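Local atomic coordinates of oxidoreductase (Bordetella pertussis, PDB entry 3Q2K), a protein that probably catalyses NAD-dependent oxidation of UDP-N-acetylglucosaminuronic acid on the pathway to 2,3-diacetamido-2,3-dideoxy-D-mannuronic acid. Residues C[155-160]-C[281-286]; C[46-51]-C[323-328]; C[85-90]-C[94-99]; C[111-116]-C[137-142]. All coordinates share one frame; numbering follows the deposited sequence.

Interaction 1. Residues C[155-160]-C[281-286]; sequences NATLQL and VRVGGV
T157, whose CB packs on V283, has its hydroxyl OG1 hydrogen-bonded to V288 O in a loop, and its backbone N to the hydroxyl of T313 on helix 306-315. The contact belongs to the C-terminal alpha/beta domain, where the first turn of helix 156-166 lies against strand 279-284 of the large mixed sheet. OG1 sits between the backbone N and the carbonyl carbon (chi1 49°), which sends it to the V288 carbonyl while CB keeps its face to the strand. The bond to T313 satisfies an amide in the first helical turn, where N155 at the N-cap gives no side-chain cap. N155 instead contributes its carbonyl, with Q159 N reaching N155 O at 2.9 Å to start the helical ladder.

From the strand, V283 points its side chain at the helix and divides its work between two methyls. CG1, anti to the backbone N (chi1 -164°), meets T157 CB at 4.0 Å. CG2 turns toward L158, and only the far end of that leucine comes near. R282, the preceding strand residue, reaches E269 of its own chain and E269 of the second subunit, so the strand serves both helix packing and assembly. All three touching side chains are buried, and the approach to the leucine is loose: L158 CD2 lies 4.4 Å from V283 CG2.

Interaction 2. Residues C[46-51]-C[323-328]; sequences IGAIAQ and LYYDNV
A48 and I49, consecutive on helix 42-50, both pack on the ring of Y325 from helix 321-333, and this one aromatic carries the helix-helix contact. The CH-pi component comes from I49. Its CG1 sits over one face of the ring, 4.2 Å from the centroid and 26° off the normal, with its nearest ring atom, CE1, at 3.9 Å. The position follows from I49 chi1 of -77°, which turns CG1 toward the ring side and leaves CG2 anti to the backbone N. CD1 extends the overlap to the phenol end, lying 4.0 Å from Y325 OH.

The second component is plain apolar packing: A48 CB approaches obliquely and stands 3.6 Å from Y325 CD2. The small methyl allows close helix approach, with the CA atoms of A48 and Y325 6.9 Å apart.

A polar component fixes the far end of the ring, since Y325 OH is hydrogen-bonded to H45 ND1, one turn back on helix 42-50. The contact joins two domains: helix 42-50 follows the first Rossmann strand, 31-36, whose F33 meets Y325 edge to face, while helix 321-333 also lays Y324 and V328 against F147 of strand 146-148.

Interaction 3. Residues C[85-90]-C[94-99]; sequences SDMLAQ and DALVLA. With NAI (1,4-dihydronicotinamide adenine dinucleotide), chain U.
The crossover of the NAD-binding Rossmann fold is the setting here: the chain leaves edge strand 79-81, forms helix 84-90 and returns to the sheet as strand 95-98, beyond strands 56-62 and 31-36. M87 and L88 of the helix close on L96 of the strand, which directs its side chain at the helix and offers one methyl to each partner.

L96 CD2 takes the methionine. Its distance to M87 CE is 3.4 Å, and to M87 SD it is 3.9 Å, so the thioether end, and not the stem, makes the touch. M87 CG is anti to the backbone N (chi1 166°) and the chain stays extended beyond it, carrying CE to the strand; the two side chains pass in opposite directions. L96 CD1 takes the leucine, with L88 CD2 at 3.3 Å and the two side chains set at a slant. Both carbon pairs are closer than usual van der Waals contact and L96 chi2 of 149° is off a staggered value, so the exact placing of the L96 end is doubtful; the packing itself is close.

The backbone of L96 is hydrogen-bonded to H118 and V120 of the neighbouring strand region, and its side chain also meets V36 and V112. Three residues along, the strand end reaches the cofactor: A99 O lies 3.6 Å from NAI C5D, a packing contact.

Because all the touching groups are methyls or a thioether, the helix is held to the strand by shape and exclusion of water, with no directional bond between the two segments.

Interaction 4. Residues C[111-116]-C[137-142]; sequences EVAQAG and KACDEA
A113 CB is the methyl at the centre of this contact, 4.0 Å from C139 SG and equally far from A142 CB. Two consecutive helices of the Rossmann domain meet here, 105-114 and 129-142, each preceding a strand of the parallel sheet. Their local segments run in nearly the same direction, and small side chains bring them close: the CA atoms of A113 and C139 are 5.6 Å apart.

A142 has a second touch, its methyl lying 3.4 Å from A113 O. C139 chi1 of -69° places SG beside its own backbone N, where it flanks the A113 methyl, and A138 adds a looser approach.

The next shell consists of the backbone bonds that set these groups. A142 N reaches A138 O at 2.8 Å, which sets the turn carrying the A142 methyl. Beyond them, V144 packs on both A113 and C139, while E111 and V112 lie against L88 of helix 84-90. D140 forms a salt bridge with R343.

Helix 105-114 ends at this point: A115 leaves helical angles and G116 takes a positive phi of 83°. The carbonyl touched by A142 is also used inside its own segment, with G116 N hydrogen-bonded to A113 O at 2.8 Å.

How the interactions relate
Interactions 3 and 4 lie wholly within the NAD-binding Rossmann domain, with centres about 12 Å apart. They follow each other along the chain and touch, L88 packing on E111 and V112, and L96 on V112, so helices 84-90, 105-114 and 129-142 lie side by side in a row, packed against the sheet through strand 95-98. Interaction 2 encloses the other three in sequence and joins this domain to the C-terminal one. It also reaches interaction 3, Y325 OH lying 3.2 Å from V97 CG2. Interaction 1 packs a helix on the second, mixed sheet, its centre about 35 Å from those of interactions 3 and 4. The bound NADH and UDP-sugar lie between the two domains, which interaction 2 helps to connect.

Interaction 1. Residues C[155-160]-C[281-286]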
loop_
_atom_site.group_PDB
_atom_site.type_symbol
_atom_site.label_atom_id
_atom_site.label_comp_id
_atom_site.label_asym_id
_atom_site.label_seq_id
_atom_site.Cartn_x
_atom_site.Cartn_y
_atom_site.Cartn_z
ATOM N N ASN C 155 11.265 -12.124 39.386
ATOM C CA ASN C 155 11.085 -10.982 40.273
ATOM C C ASN C 155 9.822 -11.127 41.116
ATOM O O ASN C 155 8.726 -11.304 40.591
ATOM C CB ASN C 155 10.912 -9.710 39.451
ATOM C CG ASN C 155 12.239 -9.154 38.999
ATOM O OD1 ASN C 155 13.255 -9.832 39.127
ATOM N ND2 ASN C 155 12.234 -7.942 38.448
ATOM N N ALA C 156 9.943 -10.998 42.430
ATOM C CA ALA C 156 8.741 -11.040 43.259
ATOM C C ALA C 156 7.647 -10.056 42.881
ATOM O O ALA C 156 6.474 -10.430 42.967
ATOM C CB ALA C 156 9.074 -10.875 44.730
ATOM N N THR C 157 8.005 -8.819 42.538
ATOM C CA THR C 157 6.982 -7.864 42.110
ATOM C C THR C 157 6.177 -8.354 40.902
ATOM O O THR C 157 4.953 -8.256 40.901
ATOM C CB THR C 157 7.667 -6.564 41.687
ATOM O OG1 THR C 157 8.727 -6.953 40.804
ATOM C CG2 THR C 157 8.234 -5.840 42.916
ATOM N N LEU C 158 6.846 -8.887 39.882
ATOM C CA LEU C 158 6.169 -9.224 38.632
ATOM C C LEU C 158 5.418 -10.538 38.827
ATOM O O LEU C 158 4.338 -10.735 38.268
ATOM C CB LEU C 158 7.170 -9.312 37.475
ATOM C CG LEU C 158 7.857 -8.028 36.988
ATOM C CD1 LEU C 158 8.950 -8.247 35.939
ATOM C CD2 LEU C 158 6.841 -6.997 36.502
ATOM N N GLN C 159 5.943 -11.432 39.663
ATOM C CA GLN C 159 5.150 -12.589 40.074
ATOM C C GLN C 159 3.789 -12.232 40.662
ATOM O O GLN C 159 2.766 -12.820 40.313
ATOM C CB GLN C 159 5.922 -13.478 41.057
ATOM C CG GLN C 159 6.817 -14.511 40.386
ATOM C CD GLN C 159 6.081 -15.336 39.342
ATOM O OE1 GLN C 159 5.040 -15.924 39.631
ATOM N NE2 GLN C 159 6.598 -15.369 38.118
ATOM N N LEU C 160 3.745 -11.249 41.553
ATOM C CA LEU C 160 2.447 -10.831 42.087
ATOM C C LEU C 160 1.533 -10.274 40.997
ATOM O O LEU C 160 0.316 -10.449 41.006
ATOM C CB LEU C 160 2.634 -9.716 43.119
ATOM C CG LEU C 160 3.159 -10.021 44.521
ATOM C CD1 LEU C 160 3.375 -8.702 45.255
ATOM C CD2 LEU C 160 2.106 -10.846 45.226
ATOM N N VAL C 281 -2.426 -1.348 38.182
ATOM C CA VAL C 281 -1.144 -1.722 38.764
ATOM C C VAL C 281 -0.028 -0.968 38.050
ATOM O O VAL C 281 -0.044 -0.808 36.827
ATOM C CB VAL C 281 -0.887 -3.245 38.765
ATOM C CG1 VAL C 281 0.580 -3.587 38.942
ATOM C CG2 VAL C 281 -1.645 -3.849 39.941
ATOM N N ARG C 282 0.930 -0.505 38.844
ATOM C CA ARG C 282 2.119 0.135 38.302
ATOM C C ARG C 282 3.343 -0.394 39.038
ATOM O O ARG C 282 3.396 -0.494 40.263
ATOM C CB ARG C 282 1.989 1.657 38.368
ATOM C CG ARG C 282 3.292 2.393 38.112
ATOM C CD ARG C 282 2.972 3.805 37.665
ATOM N NE ARG C 282 4.158 4.395 37.058
ATOM C CZ ARG C 282 4.081 5.255 36.049
ATOM N NH1 ARG C 282 5.186 5.768 35.520
ATOM N NH2 ARG C 282 2.877 5.563 35.578
ATOM N N VAL C 283 4.317 -0.812 38.241
ATOM C CA VAL C 283 5.548 -1.371 38.767
ATOM C C VAL C 283 6.613 -0.428 38.224
ATOM O O VAL C 283 6.934 -0.451 37.034
ATOM C CB VAL C 283 5.822 -2.837 38.362
ATOM C CG1 VAL C 283 6.894 -3.453 39.259
ATOM C CG2 VAL C 283 4.601 -3.748 38.454
ATOM N N GLY C 284 7.121 0.408 39.123
ATOM C CA GLY C 284 8.235 1.298 38.817
ATOM C C GLY C 284 9.591 0.875 39.333
ATOM O O GLY C 284 9.868 -0.313 39.514
ATOM N N GLY C 285 10.415 1.886 39.590
ATOM C CA GLY C 285 11.806 1.657 39.929
ATOM C C GLY C 285 12.643 1.782 38.674
ATOM O O GLY C 285 12.125 2.085 37.599
ATOM N N VAL C 286 13.947 1.558 38.800
ATOM C CA VAL C 286 14.796 1.465 37.618
ATOM C C VAL C 286 14.617 0.192 36.795
ATOM O O VAL C 286 14.998 0.148 35.620
ATOM C CB VAL C 286 16.281 1.720 37.953
ATOM C CG1 VAL C 286 16.415 3.092 38.599
ATOM C CG2 VAL C 286 16.837 0.633 38.851
#

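Interaction 2. Residues C[46-51]-C[323-328]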
loop_
_atom_site.group_PDB
_atom_site.type_symbol
_atom_site.label_atom_id
_atom_site.label_comp_id
_atom_site.label_asym_id
_atom_site.label_seq_id
_atom_site.Cartn_x
_atom_site.Cartn_y
_atom_site.Cartn_z
ATOM N N ILE C 46 28.700 -18.015 36.679
ATOM C CA ILE C 46 29.661 -18.664 37.571
ATOM C C ILE C 46 29.188 -18.576 39.022
ATOM O O ILE C 46 29.124 -19.572 39.737
ATOM C CB ILE C 46 31.027 -17.960 37.529
ATOM C CG1 ILE C 46 31.752 -18.212 36.210
ATOM C CG2 ILE C 46 31.931 -18.440 38.663
ATOM C CD1 ILE C 46 32.858 -17.181 36.068
ATOM N N GLY C 47 28.846 -17.384 39.494
ATOM C CA GLY C 47 28.315 -17.270 40.845
ATOM C C GLY C 47 26.919 -17.793 41.124
ATOM O O GLY C 47 26.555 -18.083 42.264
ATOM N N ALA C 48 26.087 -17.896 40.094
ATOM C CA ALA C 48 24.757 -18.429 40.353
ATOM C C ALA C 48 24.953 -19.932 40.482
ATOM O O ALA C 48 24.384 -20.564 41.372
ATOM C CB ALA C 48 23.770 -18.102 39.244
ATOM N N ILE C 49 25.775 -20.488 39.597
ATOM C CA ILE C 49 25.968 -21.935 39.584
ATOM C C ILE C 49 26.540 -22.383 40.924
ATOM O O ILE C 49 26.084 -23.363 41.514
ATOM C CB ILE C 49 26.902 -22.405 38.463
ATOM C CG1 ILE C 49 26.130 -22.387 37.142
ATOM C CG2 ILE C 49 27.378 -23.814 38.792
ATOM C CD1 ILE C 49 26.970 -22.333 35.881
ATOM N N ALA C 50 27.526 -21.620 41.385
ATOM C CA ALA C 50 28.214 -21.839 42.653
ATOM C C ALA C 50 27.241 -21.656 43.810
ATOM O O ALA C 50 27.403 -22.237 44.879
ATOM C CB ALA C 50 29.393 -20.883 42.789
ATOM N N GLN C 51 26.196 -20.865 43.602
ATOM C CA GLN C 51 25.207 -20.710 44.659
ATOM C C GLN C 51 24.340 -21.967 44.745
ATOM O O GLN C 51 23.509 -22.087 45.640
ATOM C CB GLN C 51 24.374 -19.455 44.398
ATOM C CG GLN C 51 24.117 -18.640 45.650
ATOM C CD GLN C 51 24.347 -17.162 45.417
ATOM O OE1 GLN C 51 23.387 -16.397 45.408
ATOM N NE2 GLN C 51 25.593 -16.755 45.199
ATOM N N LEU C 323 18.256 -17.009 41.080
ATOM C CA LEU C 323 16.867 -17.454 41.008
ATOM C C LEU C 323 16.488 -18.182 39.723
ATOM O O LEU C 323 15.741 -19.161 39.753
ATOM C CB LEU C 323 15.976 -16.221 41.139
ATOM C CG LEU C 323 15.834 -15.868 42.616
ATOM C CD1 LEU C 323 15.440 -14.405 42.762
ATOM C CD2 LEU C 323 14.815 -16.859 43.169
ATOM N N TYR C 324 16.963 -17.690 38.582
ATOM C CA TYR C 324 16.657 -18.382 37.335
ATOM C C TYR C 324 17.202 -19.805 37.368
ATOM O O TYR C 324 16.615 -20.725 36.799
ATOM C CB TYR C 324 17.241 -17.641 36.129
ATOM C CG TYR C 324 16.954 -18.289 34.788
ATOM C CD1 TYR C 324 17.832 -19.214 34.242
ATOM C CD2 TYR C 324 15.801 -17.997 34.069
ATOM C CE1 TYR C 324 17.590 -19.808 33.015
ATOM C CE2 TYR C 324 15.542 -18.595 32.845
ATOM C CZ TYR C 324 16.430 -19.518 32.335
ATOM O OH TYR C 324 16.217 -20.111 31.112
ATOM N N TYR C 325 18.378 -19.998 37.955
ATOM C CA TYR C 325 19.011 -21.299 37.775
ATOM C C TYR C 325 18.288 -22.327 38.630
ATOM O O TYR C 325 18.336 -23.518 38.325
ATOM C CB TYR C 325 20.488 -21.265 38.164
ATOM C CG TYR C 325 21.438 -21.056 37.010
ATOM C CD1 TYR C 325 21.913 -22.120 36.251
ATOM C CD2 TYR C 325 21.900 -19.783 36.720
ATOM C CE1 TYR C 325 22.810 -21.910 35.217
ATOM C CE2 TYR C 325 22.791 -19.569 35.688
ATOM C CZ TYR C 325 23.250 -20.631 34.940
ATOM O OH TYR C 325 24.136 -20.368 33.918
ATOM N N ASP C 326 17.640 -21.880 39.700
ATOM C CA ASP C 326 16.854 -22.815 40.495
ATOM C C ASP C 326 15.967 -23.676 39.609
ATOM O O ASP C 326 15.942 -24.900 39.738
ATOM C CB ASP C 326 15.940 -22.127 41.504
ATOM C CG ASP C 326 15.372 -23.122 42.497
ATOM O OD1 ASP C 326 16.102 -24.076 42.841
ATOM O OD2 ASP C 326 14.200 -23.010 42.910
ATOM N N ASN C 327 15.252 -23.002 38.713
ATOM C CA ASN C 327 14.305 -23.619 37.790
ATOM C C ASN C 327 14.979 -24.528 36.760
ATOM O O ASN C 327 14.510 -25.635 36.488
ATOM C CB ASN C 327 13.472 -22.510 37.134
ATOM C CG ASN C 327 12.719 -22.984 35.907
ATOM O OD1 ASN C 327 12.952 -22.523 34.790
ATOM N ND2 ASN C 327 11.816 -23.935 36.108
ATOM N N VAL C 328 16.084 -24.073 36.178
ATOM C CA VAL C 328 16.855 -24.898 35.252
ATOM C C VAL C 328 17.284 -26.223 35.882
ATOM O O VAL C 328 17.080 -27.306 35.329
ATOM C CB VAL C 328 18.124 -24.131 34.839
ATOM C CG1 VAL C 328 19.018 -24.977 33.954
ATOM C CG2 VAL C 328 17.747 -22.848 34.116
#

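Interaction 3. Residues C[85-90]-C[94-99]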
loop_
_atom_site.group_PDB
_atom_site.type_symbol
_atom_site.label_atom_id
_atom_site.label_comp_id
_atom_site.label_asym_id
_atom_site.label_seq_id
_atom_site.Cartn_x
_atom_site.Cartn_y
_atom_site.Cartn_z
ATOM N N SER C 85 34.120 -26.133 19.596
ATOM C CA SER C 85 34.255 -27.494 19.073
ATOM C C SER C 85 35.066 -28.393 19.993
ATOM O O SER C 85 34.695 -29.537 20.261
ATOM C CB SER C 85 34.854 -27.554 17.667
ATOM O OG SER C 85 35.319 -26.264 17.317
ATOM N N ASP C 86 36.162 -27.834 20.494
ATOM C CA ASP C 86 37.052 -28.605 21.352
ATOM C C ASP C 86 36.317 -28.981 22.630
ATOM O O ASP C 86 36.356 -30.131 23.079
ATOM C CB ASP C 86 38.315 -27.819 21.704
ATOM C CG ASP C 86 39.070 -27.369 20.469
ATOM O OD1 ASP C 86 38.776 -27.930 19.393
ATOM O OD2 ASP C 86 39.924 -26.461 20.569
ATOM N N MET C 87 35.623 -27.992 23.183
ATOM C CA MET C 87 34.999 -28.176 24.484
ATOM C C MET C 87 33.956 -29.279 24.349
ATOM O O MET C 87 33.716 -30.073 25.255
ATOM C CB MET C 87 34.341 -26.880 24.944
ATOM C CG MET C 87 33.395 -27.106 26.108
ATOM S SD MET C 87 32.931 -25.459 26.670
ATOM C CE MET C 87 32.371 -25.722 28.354
ATOM N N LEU C 88 33.365 -29.357 23.165
ATOM C CA LEU C 88 32.316 -30.339 22.949
ATOM C C LEU C 88 32.969 -31.664 22.575
ATOM O O LEU C 88 32.456 -32.726 22.921
ATOM C CB LEU C 88 31.399 -29.897 21.805
ATOM C CG LEU C 88 30.461 -28.737 22.149
ATOM C CD1 LEU C 88 29.863 -28.214 20.863
ATOM C CD2 LEU C 88 29.317 -29.098 23.087
ATOM N N ALA C 89 34.080 -31.631 21.848
ATOM C CA ALA C 89 34.782 -32.883 21.576
ATOM C C ALA C 89 35.351 -33.496 22.853
ATOM O O ALA C 89 35.165 -34.677 23.124
ATOM C CB ALA C 89 35.867 -32.710 20.528
ATOM N N GLN C 90 35.986 -32.701 23.704
ATOM C CA GLN C 90 36.674 -33.310 24.830
ATOM C C GLN C 90 35.912 -33.172 26.142
ATOM O O GLN C 90 36.179 -33.895 27.097
ATOM C CB GLN C 90 38.078 -32.705 24.875
ATOM C CG GLN C 90 38.774 -33.011 23.555
ATOM C CD GLN C 90 40.108 -32.320 23.352
ATOM O OE1 GLN C 90 40.169 -31.109 23.140
ATOM N NE2 GLN C 90 41.183 -33.102 23.373
ATOM N N ASP C 94 26.773 -31.401 30.938
ATOM C CA ASP C 94 25.432 -31.906 30.624
ATOM C C ASP C 94 24.644 -30.848 29.870
ATOM O O ASP C 94 23.744 -31.160 29.085
ATOM C CB ASP C 94 24.602 -32.267 31.862
ATOM C CG ASP C 94 25.248 -33.396 32.647
ATOM O OD1 ASP C 94 25.536 -34.441 32.022
ATOM O OD2 ASP C 94 25.505 -33.240 33.859
ATOM N N ALA C 95 25.050 -29.607 30.116
ATOM C CA ALA C 95 24.391 -28.410 29.605
ATOM C C ALA C 95 25.402 -27.293 29.369
ATOM O O ALA C 95 26.250 -27.000 30.209
ATOM C CB ALA C 95 23.334 -27.949 30.597
ATOM N N LEU C 96 25.305 -26.631 28.225
ATOM C CA LEU C 96 26.167 -25.484 27.987
ATOM C C LEU C 96 25.461 -24.139 28.100
ATOM O O LEU C 96 24.364 -23.920 27.581
ATOM C CB LEU C 96 26.833 -25.663 26.627
ATOM C CG LEU C 96 27.834 -26.774 26.938
ATOM C CD1 LEU C 96 28.065 -27.620 25.705
ATOM C CD2 LEU C 96 29.111 -26.077 27.364
ATOM N N VAL C 97 26.117 -23.227 28.805
ATOM C CA VAL C 97 25.548 -21.906 29.012
ATOM C C VAL C 97 26.131 -20.958 27.974
ATOM O O VAL C 97 27.352 -20.893 27.809
ATOM C CB VAL C 97 25.860 -21.367 30.414
ATOM C CG1 VAL C 97 25.458 -19.904 30.445
ATOM C CG2 VAL C 97 25.109 -22.165 31.474
ATOM N N LEU C 98 25.264 -20.241 27.266
ATOM C CA LEU C 98 25.738 -19.416 26.153
ATOM C C LEU C 98 25.736 -17.938 26.542
ATOM O O LEU C 98 24.689 -17.319 26.761
ATOM C CB LEU C 98 24.985 -19.729 24.855
ATOM C CG LEU C 98 24.830 -21.195 24.439
ATOM C CD1 LEU C 98 23.904 -21.392 23.224
ATOM C CD2 LEU C 98 26.210 -21.750 24.138
ATOM N N ALA C 99 26.946 -17.409 26.704
ATOM C CA ALA C 99 27.152 -16.122 27.365
ATOM C C ALA C 99 27.933 -15.268 26.384
ATOM O O ALA C 99 28.653 -14.350 26.764
ATOM C CB ALA C 99 27.905 -16.279 28.662
HETATM P PA NAI U . 30.889 -9.650 26.465
HETATM O O1A NAI U . 31.686 -8.989 25.409
HETATM O O2A NAI U . 31.380 -9.051 27.879
HETATM O O5B NAI U . 31.290 -11.177 26.790
HETATM C C5B NAI U . 31.759 -11.755 25.577
HETATM C C4B NAI U . 32.588 -13.023 25.737
HETATM O O4B NAI U . 32.261 -13.952 24.695
HETATM C C3B NAI U . 33.987 -12.424 25.498
HETATM O O3B NAI U . 34.840 -12.898 26.544
HETATM C C2B NAI U . 34.259 -12.932 24.055
HETATM O O2B NAI U . 35.642 -13.201 23.809
HETATM C C1B NAI U . 33.547 -14.299 24.162
HETATM N N9A NAI U . 33.413 -14.838 22.819
HETATM C C8A NAI U . 33.298 -14.159 21.646
HETATM N N7A NAI U . 33.180 -15.039 20.690
HETATM C C5A NAI U . 33.222 -16.307 21.157
HETATM C C6A NAI U . 33.137 -17.603 20.613
HETATM N N6A NAI U . 32.954 -17.820 19.259
HETATM N N1A NAI U . 33.198 -18.626 21.460
HETATM C C2A NAI U . 33.319 -18.456 22.766
HETATM N N3A NAI U . 33.404 -17.263 23.313
HETATM C C4A NAI U . 33.341 -16.178 22.552
HETATM O O3 NAI U . 29.374 -9.127 26.472
HETATM P PN NAI U . 28.388 -9.788 27.555
HETATM O O1N NAI U . 27.809 -8.528 28.225
HETATM O O2N NAI U . 28.906 -10.654 28.722
HETATM O O5D NAI U . 27.181 -10.424 26.687
HETATM C C5D NAI U . 26.596 -11.457 27.468
HETATM C C4D NAI U . 25.535 -12.207 26.653
HETATM O O4D NAI U . 24.553 -12.332 27.703
HETATM C C3D NAI U . 24.879 -11.345 25.555
HETATM O O3D NAI U . 23.827 -12.010 24.867
HETATM C C2D NAI U . 24.174 -10.300 26.443
HETATM O O2D NAI U . 23.009 -9.878 25.742
HETATM C C1D NAI U . 23.634 -11.236 27.550
HETATM N N1N NAI U . 23.518 -10.586 28.853
HETATM C C2N NAI U . 22.450 -10.867 29.568
HETATM C C3N NAI U . 22.317 -10.267 30.814
HETATM C C7N NAI U . 21.120 -10.553 31.625
HETATM O O7N NAI U . 20.782 -9.765 32.485
HETATM N N7N NAI U . 20.420 -11.673 31.355
HETATM C C4N NAI U . 23.291 -9.376 31.260
HETATM C C5N NAI U . 24.373 -9.121 30.439
HETATM C C6N NAI U . 24.475 -9.761 29.219
#

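Interaction 4. Residues C[111-116]-C[137-142]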
loop_
_atom_site.group_PDB
_atom_site.type_symbol
_atom_site.label_atom_id
_atom_site.label_comp_id
_atom_site.label_asym_id
_atom_site.label_seq_id
_atom_site.Cartn_x
_atom_site.Cartn_y
_atom_site.Cartn_z
ATOM N N GLU C 111 25.135 -26.385 17.292
ATOM C CA GLU C 111 26.245 -27.312 17.515
ATOM C C GLU C 111 26.242 -28.005 18.883
ATOM O O GLU C 111 26.506 -29.200 19.027
ATOM C CB GLU C 111 27.544 -26.539 17.303
ATOM C CG GLU C 111 28.849 -27.303 17.497
ATOM C CD GLU C 111 30.068 -26.399 17.367
ATOM O OE1 GLU C 111 31.236 -26.844 17.331
ATOM O OE2 GLU C 111 29.876 -25.170 17.290
ATOM N N VAL C 112 25.865 -27.271 19.923
ATOM C CA VAL C 112 25.734 -27.927 21.216
ATOM C C VAL C 112 24.691 -29.019 21.060
ATOM O O VAL C 112 24.858 -30.155 21.490
ATOM C CB VAL C 112 25.299 -26.984 22.355
ATOM C CG1 VAL C 112 24.819 -27.767 23.565
ATOM C CG2 VAL C 112 26.471 -26.096 22.761
ATOM N N ALA C 113 23.576 -28.685 20.429
ATOM C CA ALA C 113 22.540 -29.704 20.427
ATOM C C ALA C 113 22.945 -30.898 19.572
ATOM O O ALA C 113 22.601 -32.029 19.909
ATOM C CB ALA C 113 21.213 -29.130 19.981
ATOM N N GLN C 114 23.619 -30.664 18.449
ATOM C CA GLN C 114 24.090 -31.797 17.656
ATOM C C GLN C 114 25.073 -32.720 18.380
ATOM O O GLN C 114 25.320 -33.854 17.960
ATOM C CB GLN C 114 24.720 -31.260 16.369
ATOM C CG GLN C 114 23.722 -30.484 15.521
ATOM C CD GLN C 114 24.324 -29.977 14.230
ATOM O OE1 GLN C 114 25.525 -29.719 14.174
ATOM N NE2 GLN C 114 23.504 -29.837 13.192
ATOM N N ALA C 115 25.708 -32.210 19.431
ATOM C CA ALA C 115 26.572 -33.023 20.279
ATOM C C ALA C 115 25.821 -33.523 21.507
ATOM O O ALA C 115 26.390 -34.084 22.444
ATOM C CB ALA C 115 27.776 -32.210 20.719
ATOM N N GLY C 116 24.520 -33.260 21.521
ATOM C CA GLY C 116 23.634 -33.958 22.443
ATOM C C GLY C 116 23.529 -33.430 23.856
ATOM O O GLY C 116 23.139 -34.192 24.740
ATOM N N LYS C 137 14.166 -25.610 16.383
ATOM C CA LYS C 137 13.978 -26.901 15.745
ATOM C C LYS C 137 15.114 -27.851 16.125
ATOM O O LYS C 137 14.894 -29.024 16.424
ATOM C CB LYS C 137 13.770 -26.782 14.232
ATOM C CG LYS C 137 15.019 -26.453 13.433
ATOM C CD LYS C 137 14.662 -26.185 11.979
ATOM C CE LYS C 137 15.901 -26.053 11.109
ATOM N NZ LYS C 137 15.548 -25.877 9.672
ATOM N N ALA C 138 16.336 -27.337 16.168
ATOM C CA ALA C 138 17.488 -28.219 16.322
ATOM C C ALA C 138 17.435 -28.935 17.665
ATOM O O ALA C 138 17.605 -30.157 17.736
ATOM C CB ALA C 138 18.789 -27.443 16.203
ATOM N N CYS C 139 17.197 -28.164 18.721
ATOM C CA CYS C 139 17.005 -28.764 20.043
ATOM C C CYS C 139 15.838 -29.736 20.138
ATOM O O CYS C 139 15.865 -30.712 20.886
ATOM C CB CYS C 139 16.757 -27.670 21.076
ATOM S SG CYS C 139 18.294 -26.758 21.273
ATOM N N ASP C 140 14.785 -29.429 19.392
ATOM C CA ASP C 140 13.625 -30.312 19.392
ATOM C C ASP C 140 14.126 -31.639 18.844
ATOM O O ASP C 140 13.908 -32.673 19.459
ATOM C CB ASP C 140 12.585 -29.878 18.357
ATOM C CG ASP C 140 11.662 -28.775 18.841
ATOM O OD1 ASP C 140 11.501 -28.575 20.061
ATOM O OD2 ASP C 140 11.059 -28.106 17.977
ATOM N N GLU C 141 14.720 -31.634 17.655
ATOM C CA GLU C 141 15.118 -32.888 17.030
ATOM C C GLU C 141 16.326 -33.515 17.717
ATOM O O GLU C 141 16.529 -34.719 17.615
ATOM C CB GLU C 141 15.265 -32.780 15.511
ATOM C CG GLU C 141 16.395 -31.903 14.993
ATOM C CD GLU C 141 16.100 -31.317 13.619
ATOM O OE1 GLU C 141 15.007 -31.593 13.077
ATOM O OE2 GLU C 141 16.941 -30.573 13.070
ATOM N N ALA C 142 17.118 -32.784 18.493
ATOM C CA ALA C 142 18.093 -33.512 19.304
ATOM C C ALA C 142 17.475 -34.035 20.598
ATOM O O ALA C 142 18.150 -34.730 21.345
ATOM C CB ALA C 142 19.301 -32.671 19.650
#